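Long-range contact in uncharacterized protein (Bacteroides ovatus, PDB 4DQA), which is of unknown function but probably binds carbohydrate, pairing an E-set-like N-terminal domain with a concanavalin A-like lectin/glucanase domain: residues A[227-239]-A[246-258]. Numbering follows the deposited sequence.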
loop_
_atom_site.group_PDB
_atom_site.type_symbol
_atom_site.label_atom_id
_atom_site.label_comp_id
_atom_site.label_asym_id
_atom_site.label_seq_id
_atom_site.Cartn_x
_atom_site.Cartn_y
_atom_site.Cartn_z
ATOM N N ALA A 227 12.861 -2.987 6.652
ATOM C CA ALA A 227 12.114 -3.049 7.911
ATOM C C ALA A 227 12.913 -3.732 9.008
ATOM O O ALA A 227 13.712 -4.650 8.760
ATOM C CB ALA A 227 10.769 -3.760 7.728
ATOM N N LEU A 228 12.701 -3.268 10.233
ATOM C CA LEU A 228 13.227 -3.911 11.429
ATOM C C LEU A 228 12.015 -4.212 12.306
ATOM O O LEU A 228 11.213 -3.309 12.556
ATOM C CB LEU A 228 14.134 -2.936 12.155
ATOM C CG LEU A 228 14.493 -3.292 13.601
ATOM C CD1 LEU A 228 15.377 -4.531 13.673
ATOM C CD2 LEU A 228 15.165 -2.116 14.270
ATOM N N THR A 229 11.901 -5.449 12.775
ATOM C CA THR A 229 10.821 -5.828 13.685
ATOM C C THR A 229 11.411 -6.439 14.940
ATOM O O THR A 229 12.485 -7.042 14.906
ATOM C CB THR A 229 9.821 -6.831 13.064
ATOM O OG1 THR A 229 10.459 -8.090 12.816
ATOM C CG2 THR A 229 9.215 -6.283 11.772
ATOM N N TYR A 230 10.708 -6.279 16.048
ATOM C CA TYR A 230 11.016 -7.054 17.251
ATOM C C TYR A 230 9.706 -7.478 17.875
ATOM O O TYR A 230 8.833 -6.653 18.105
ATOM C CB TYR A 230 11.784 -6.210 18.253
ATOM C CG TYR A 230 12.060 -6.870 19.587
ATOM C CD1 TYR A 230 12.660 -8.120 19.666
ATOM C CD2 TYR A 230 11.776 -6.205 20.762
ATOM C CE1 TYR A 230 12.958 -8.698 20.896
ATOM C CE2 TYR A 230 12.071 -6.777 21.996
ATOM C CZ TYR A 230 12.663 -8.010 22.049
ATOM O OH TYR A 230 12.944 -8.561 23.275
ATOM N N ASP A 231 9.593 -8.777 18.102
ATOM C CA ASP A 231 8.449 -9.383 18.774
ATOM C C ASP A 231 8.908 -9.687 20.193
ATOM O O ASP A 231 9.632 -10.654 20.411
ATOM C CB ASP A 231 8.060 -10.663 18.041
ATOM C CG ASP A 231 6.763 -11.271 18.547
ATOM O OD1 ASP A 231 6.609 -11.458 19.776
ATOM O OD2 ASP A 231 5.898 -11.566 17.694
ATOM N N GLN A 232 8.513 -8.856 21.140
ATOM C CA GLN A 232 9.058 -8.985 22.482
ATOM C C GLN A 232 8.713 -10.323 23.168
ATOM O O GLN A 232 9.574 -10.920 23.809
ATOM C CB GLN A 232 8.647 -7.782 23.336
ATOM C CG GLN A 232 9.061 -7.886 24.801
ATOM C CD GLN A 232 8.018 -8.594 25.641
ATOM O OE1 GLN A 232 6.814 -8.399 25.445
ATOM N NE2 GLN A 232 8.468 -9.417 26.582
ATOM N N PRO A 233 7.473 -10.821 23.014
ATOM C CA PRO A 233 7.217 -12.109 23.664
ATOM C C PRO A 233 8.044 -13.266 23.118
ATOM O O PRO A 233 8.471 -14.124 23.906
ATOM C CB PRO A 233 5.721 -12.355 23.390
ATOM C CG PRO A 233 5.149 -11.036 23.211
ATOM C CD PRO A 233 6.223 -10.146 22.617
ATOM N N THR A 234 8.239 -13.340 21.808
ATOM C CA THR A 234 8.996 -14.453 21.259
ATOM C C THR A 234 10.478 -14.174 21.353
ATOM O O THR A 234 11.306 -15.092 21.272
ATOM C CB THR A 234 8.665 -14.750 19.811
ATOM O OG1 THR A 234 9.076 -13.639 18.997
ATOM C CG2 THR A 234 7.179 -15.011 19.628
ATOM N N GLY A 235 10.814 -12.891 21.456
ATOM C CA GLY A 235 12.204 -12.457 21.471
ATOM C C GLY A 235 12.822 -12.305 20.091
ATOM O O GLY A 235 13.983 -11.913 19.964
ATOM N N LYS A 236 12.062 -12.603 19.038
ATOM C CA LYS A 236 12.620 -12.616 17.690
ATOM C C LYS A 236 12.633 -11.242 17.080
ATOM O O LYS A 236 11.670 -10.481 17.172
ATOM C CB LYS A 236 11.835 -13.547 16.774
ATOM C CG LYS A 236 11.865 -14.993 17.255
ATOM C CD LYS A 236 11.008 -15.889 16.374
ATOM C CE LYS A 236 11.636 -16.102 14.993
ATOM N NZ LYS A 236 10.879 -17.086 14.153
ATOM N N THR A 237 13.772 -10.919 16.500
ATOM C CA THR A 237 13.913 -9.682 15.734
ATOM C C THR A 237 14.412 -10.024 14.347
ATOM O O THR A 237 15.149 -10.995 14.145
ATOM C CB THR A 237 14.837 -8.656 16.453
ATOM O OG1 THR A 237 15.133 -7.541 15.588
ATOM C CG2 THR A 237 16.146 -9.286 16.867
ATOM N N GLY A 238 13.972 -9.238 13.364
ATOM C CA GLY A 238 14.390 -9.445 11.995
ATOM C C GLY A 238 14.622 -8.140 11.251
ATOM O O GLY A 238 13.999 -7.111 11.556
ATOM N N ILE A 239 15.526 -8.191 10.278
ATOM C CA ILE A 239 15.680 -7.128 9.301
ATOM C C ILE A 239 15.246 -7.708 7.964
ATOM O O ILE A 239 15.711 -8.778 7.547
ATOM C CB ILE A 239 17.147 -6.677 9.190
ATOM C CG1 ILE A 239 17.581 -5.992 10.479
ATOM C CG2 ILE A 239 17.328 -5.729 8.002
ATOM C CD1 ILE A 239 19.050 -5.661 10.553
ATOM N N TRP A 246 16.502 -10.828 5.811
ATOM C CA TRP A 246 17.934 -10.845 5.484
ATOM C C TRP A 246 18.808 -11.137 6.689
ATOM O O TRP A 246 19.986 -11.483 6.553
ATOM C CB TRP A 246 18.360 -9.498 4.904
ATOM C CG TRP A 246 18.149 -9.350 3.425
ATOM C CD1 TRP A 246 17.213 -9.969 2.674
ATOM C CD2 TRP A 246 18.901 -8.512 2.526
ATOM N NE1 TRP A 246 17.323 -9.586 1.358
ATOM C CE2 TRP A 246 18.365 -8.705 1.237
ATOM C CE3 TRP A 246 19.988 -7.637 2.681
ATOM C CZ2 TRP A 246 18.855 -8.049 0.111
ATOM C CZ3 TRP A 246 20.474 -6.979 1.555
ATOM C CH2 TRP A 246 19.912 -7.198 0.286
ATOM N N ALA A 247 18.248 -10.962 7.874
ATOM C CA ALA A 247 18.978 -11.247 9.095
ATOM C C ALA A 247 18.025 -11.316 10.260
ATOM O O ALA A 247 16.930 -10.740 10.245
ATOM C CB ALA A 247 20.030 -10.215 9.342
ATOM N N GLY A 248 18.428 -12.052 11.282
ATOM C CA GLY A 248 17.642 -12.117 12.483
ATOM C C GLY A 248 18.495 -12.289 13.714
ATOM O O GLY A 248 19.682 -12.640 13.634
ATOM N N SER A 249 17.877 -12.025 14.853
ATOM C CA SER A 249 18.495 -12.314 16.136
ATOM C C SER A 249 17.424 -12.568 17.192
ATOM O O SER A 249 16.210 -12.637 16.881
ATOM C CB SER A 249 19.415 -11.160 16.544
ATOM O OG SER A 249 20.328 -11.599 17.538
ATOM N N ASP A 250 17.873 -12.768 18.426
ATOM C CA ASP A 250 16.985 -13.032 19.540
ATOM C C ASP A 250 17.444 -12.148 20.666
ATOM O O ASP A 250 18.619 -12.156 21.036
ATOM C CB ASP A 250 17.031 -14.509 19.967
ATOM C CG ASP A 250 16.493 -15.439 18.895
ATOM O OD1 ASP A 250 17.289 -15.884 18.044
ATOM O OD2 ASP A 250 15.267 -15.700 18.885
ATOM N N TRP A 251 16.518 -11.371 21.196
ATOM C CA TRP A 251 16.808 -10.450 22.276
ATOM C C TRP A 251 15.918 -10.777 23.440
ATOM O O TRP A 251 14.830 -11.362 23.276
ATOM C CB TRP A 251 16.504 -9.019 21.861
ATOM C CG TRP A 251 17.383 -8.461 20.813
ATOM C CD1 TRP A 251 18.637 -8.875 20.481
ATOM C CD2 TRP A 251 17.078 -7.362 19.951
ATOM N NE1 TRP A 251 19.133 -8.101 19.463
ATOM C CE2 TRP A 251 18.193 -7.167 19.114
ATOM C CE3 TRP A 251 15.962 -6.533 19.793
ATOM C CZ2 TRP A 251 18.245 -6.167 18.149
ATOM C CZ3 TRP A 251 16.006 -5.541 18.830
ATOM C CH2 TRP A 251 17.142 -5.373 18.012
ATOM N N GLY A 252 16.359 -10.373 24.625
ATOM C CA GLY A 252 15.607 -10.606 25.838
ATOM C C GLY A 252 15.029 -9.326 26.403
ATOM O O GLY A 252 14.418 -9.357 27.458
ATOM N N ILE A 253 15.227 -8.200 25.711
ATOM C CA ILE A 253 14.823 -6.911 26.272
ATOM C C ILE A 253 13.312 -6.759 26.311
ATOM O O ILE A 253 12.589 -7.291 25.460
ATOM C CB ILE A 253 15.413 -5.696 25.495
ATOM C CG1 ILE A 253 14.859 -5.644 24.070
ATOM C CG2 ILE A 253 16.936 -5.753 25.488
ATOM C CD1 ILE A 253 15.244 -4.406 23.265
ATOM N N ASP A 254 12.837 -6.005 27.289
ATOM C CA ASP A 254 11.412 -5.796 27.435
ATOM C C ASP A 254 10.903 -4.752 26.455
ATOM O O ASP A 254 9.695 -4.666 26.212
ATOM C CB ASP A 254 11.088 -5.365 28.857
ATOM C CG ASP A 254 11.235 -6.508 29.858
ATOM O OD1 ASP A 254 11.386 -7.676 29.423
ATOM O OD2 ASP A 254 11.191 -6.231 31.072
ATOM N N GLY A 255 11.827 -3.967 25.903
ATOM C CA GLY A 255 11.477 -2.896 24.986
ATOM C C GLY A 255 12.493 -1.769 25.069
ATOM O O GLY A 255 13.606 -1.942 25.569
ATOM N N PHE A 256 12.104 -0.597 24.588
ATOM C CA PHE A 256 12.986 0.556 24.684
ATOM C C PHE A 256 12.169 1.848 24.709
ATOM O O PHE A 256 11.023 1.900 24.250
ATOM C CB PHE A 256 14.008 0.592 23.533
ATOM C CG PHE A 256 13.439 1.042 22.201
ATOM C CD1 PHE A 256 12.751 0.161 21.375
ATOM C CD2 PHE A 256 13.620 2.348 21.755
ATOM C CE1 PHE A 256 12.261 0.586 20.146
ATOM C CE2 PHE A 256 13.142 2.769 20.531
ATOM C CZ PHE A 256 12.448 1.883 19.730
ATOM N N ASP A 257 12.769 2.862 25.316
ATOM C CA ASP A 257 12.216 4.201 25.385
ATOM C C ASP A 257 12.748 5.012 24.202
ATOM O O ASP A 257 13.930 5.382 24.189
ATOM C CB ASP A 257 12.680 4.836 26.693
ATOM C CG ASP A 257 12.252 6.278 26.824
ATOM O OD1 ASP A 257 11.531 6.755 25.925
ATOM O OD2 ASP A 257 12.622 6.916 27.838
ATOM N N PRO A 258 11.900 5.280 23.189
ATOM C CA PRO A 258 12.413 5.991 22.001
ATOM C C PRO A 258 12.826 7.428 22.283
ATOM O O PRO A 258 13.527 8.065 21.491
ATOM C CB PRO A 258 11.232 5.970 21.037
ATOM C CG PRO A 258 10.024 5.941 21.951
ATOM C CD PRO A 258 10.450 5.031 23.089
HETATM O O HOH W 1 11.217 -9.825 27.312
HETATM O O HOH W 2 13.739 -15.556 21.166
#
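A classic beta bulge sets W246 and A247 together opposite I239: W246 N bonds I239 O at 2.8 Å, A247 N only weakly, while A247 O accepts from I239 N. G248 and G238 then pass as a non-hydrogen-bonded pair, their CA atoms 4.2 Å apart. S249 and T237 exchange two backbone bonds, and S249 CB rests against T237 CG2. D250 OD2 accepts from a water that also lies very close to T234 O, probably linking the strand to the turn 232-235. W251 N closes on G235 O at 2.9 Å. The W251 indole lies under T237 CG2, a CH-pi contact 3.7 Å from the six-membered ring's centroid; T237 OG1, anti to its own nitrogen (chi1 171°), donates to T229 O and is also hydrogen-bonded to Y212 OH. W251 CE3 also meets one face of the Y230 ring at CD1, the planes inclined at 53°. Beyond G252, I253 lays CG1 against Y230 CE2, and Y230 OH donates to I253 O at 2.6 Å, in the carbonyl plane on a lone pair, fastening the departing loop. A water accepting from Q232 NE2 lies within bonding distance of D254 OD1 and G252 O. Hairpin 236-241/244-250 continues the lectin-like domain's antiparallel sheet beyond strand 223-231, which pairs with 236-241; strand 163-171 flanks 223-231 across from the hairpin, and V206 of strand 203-208 packs on W251.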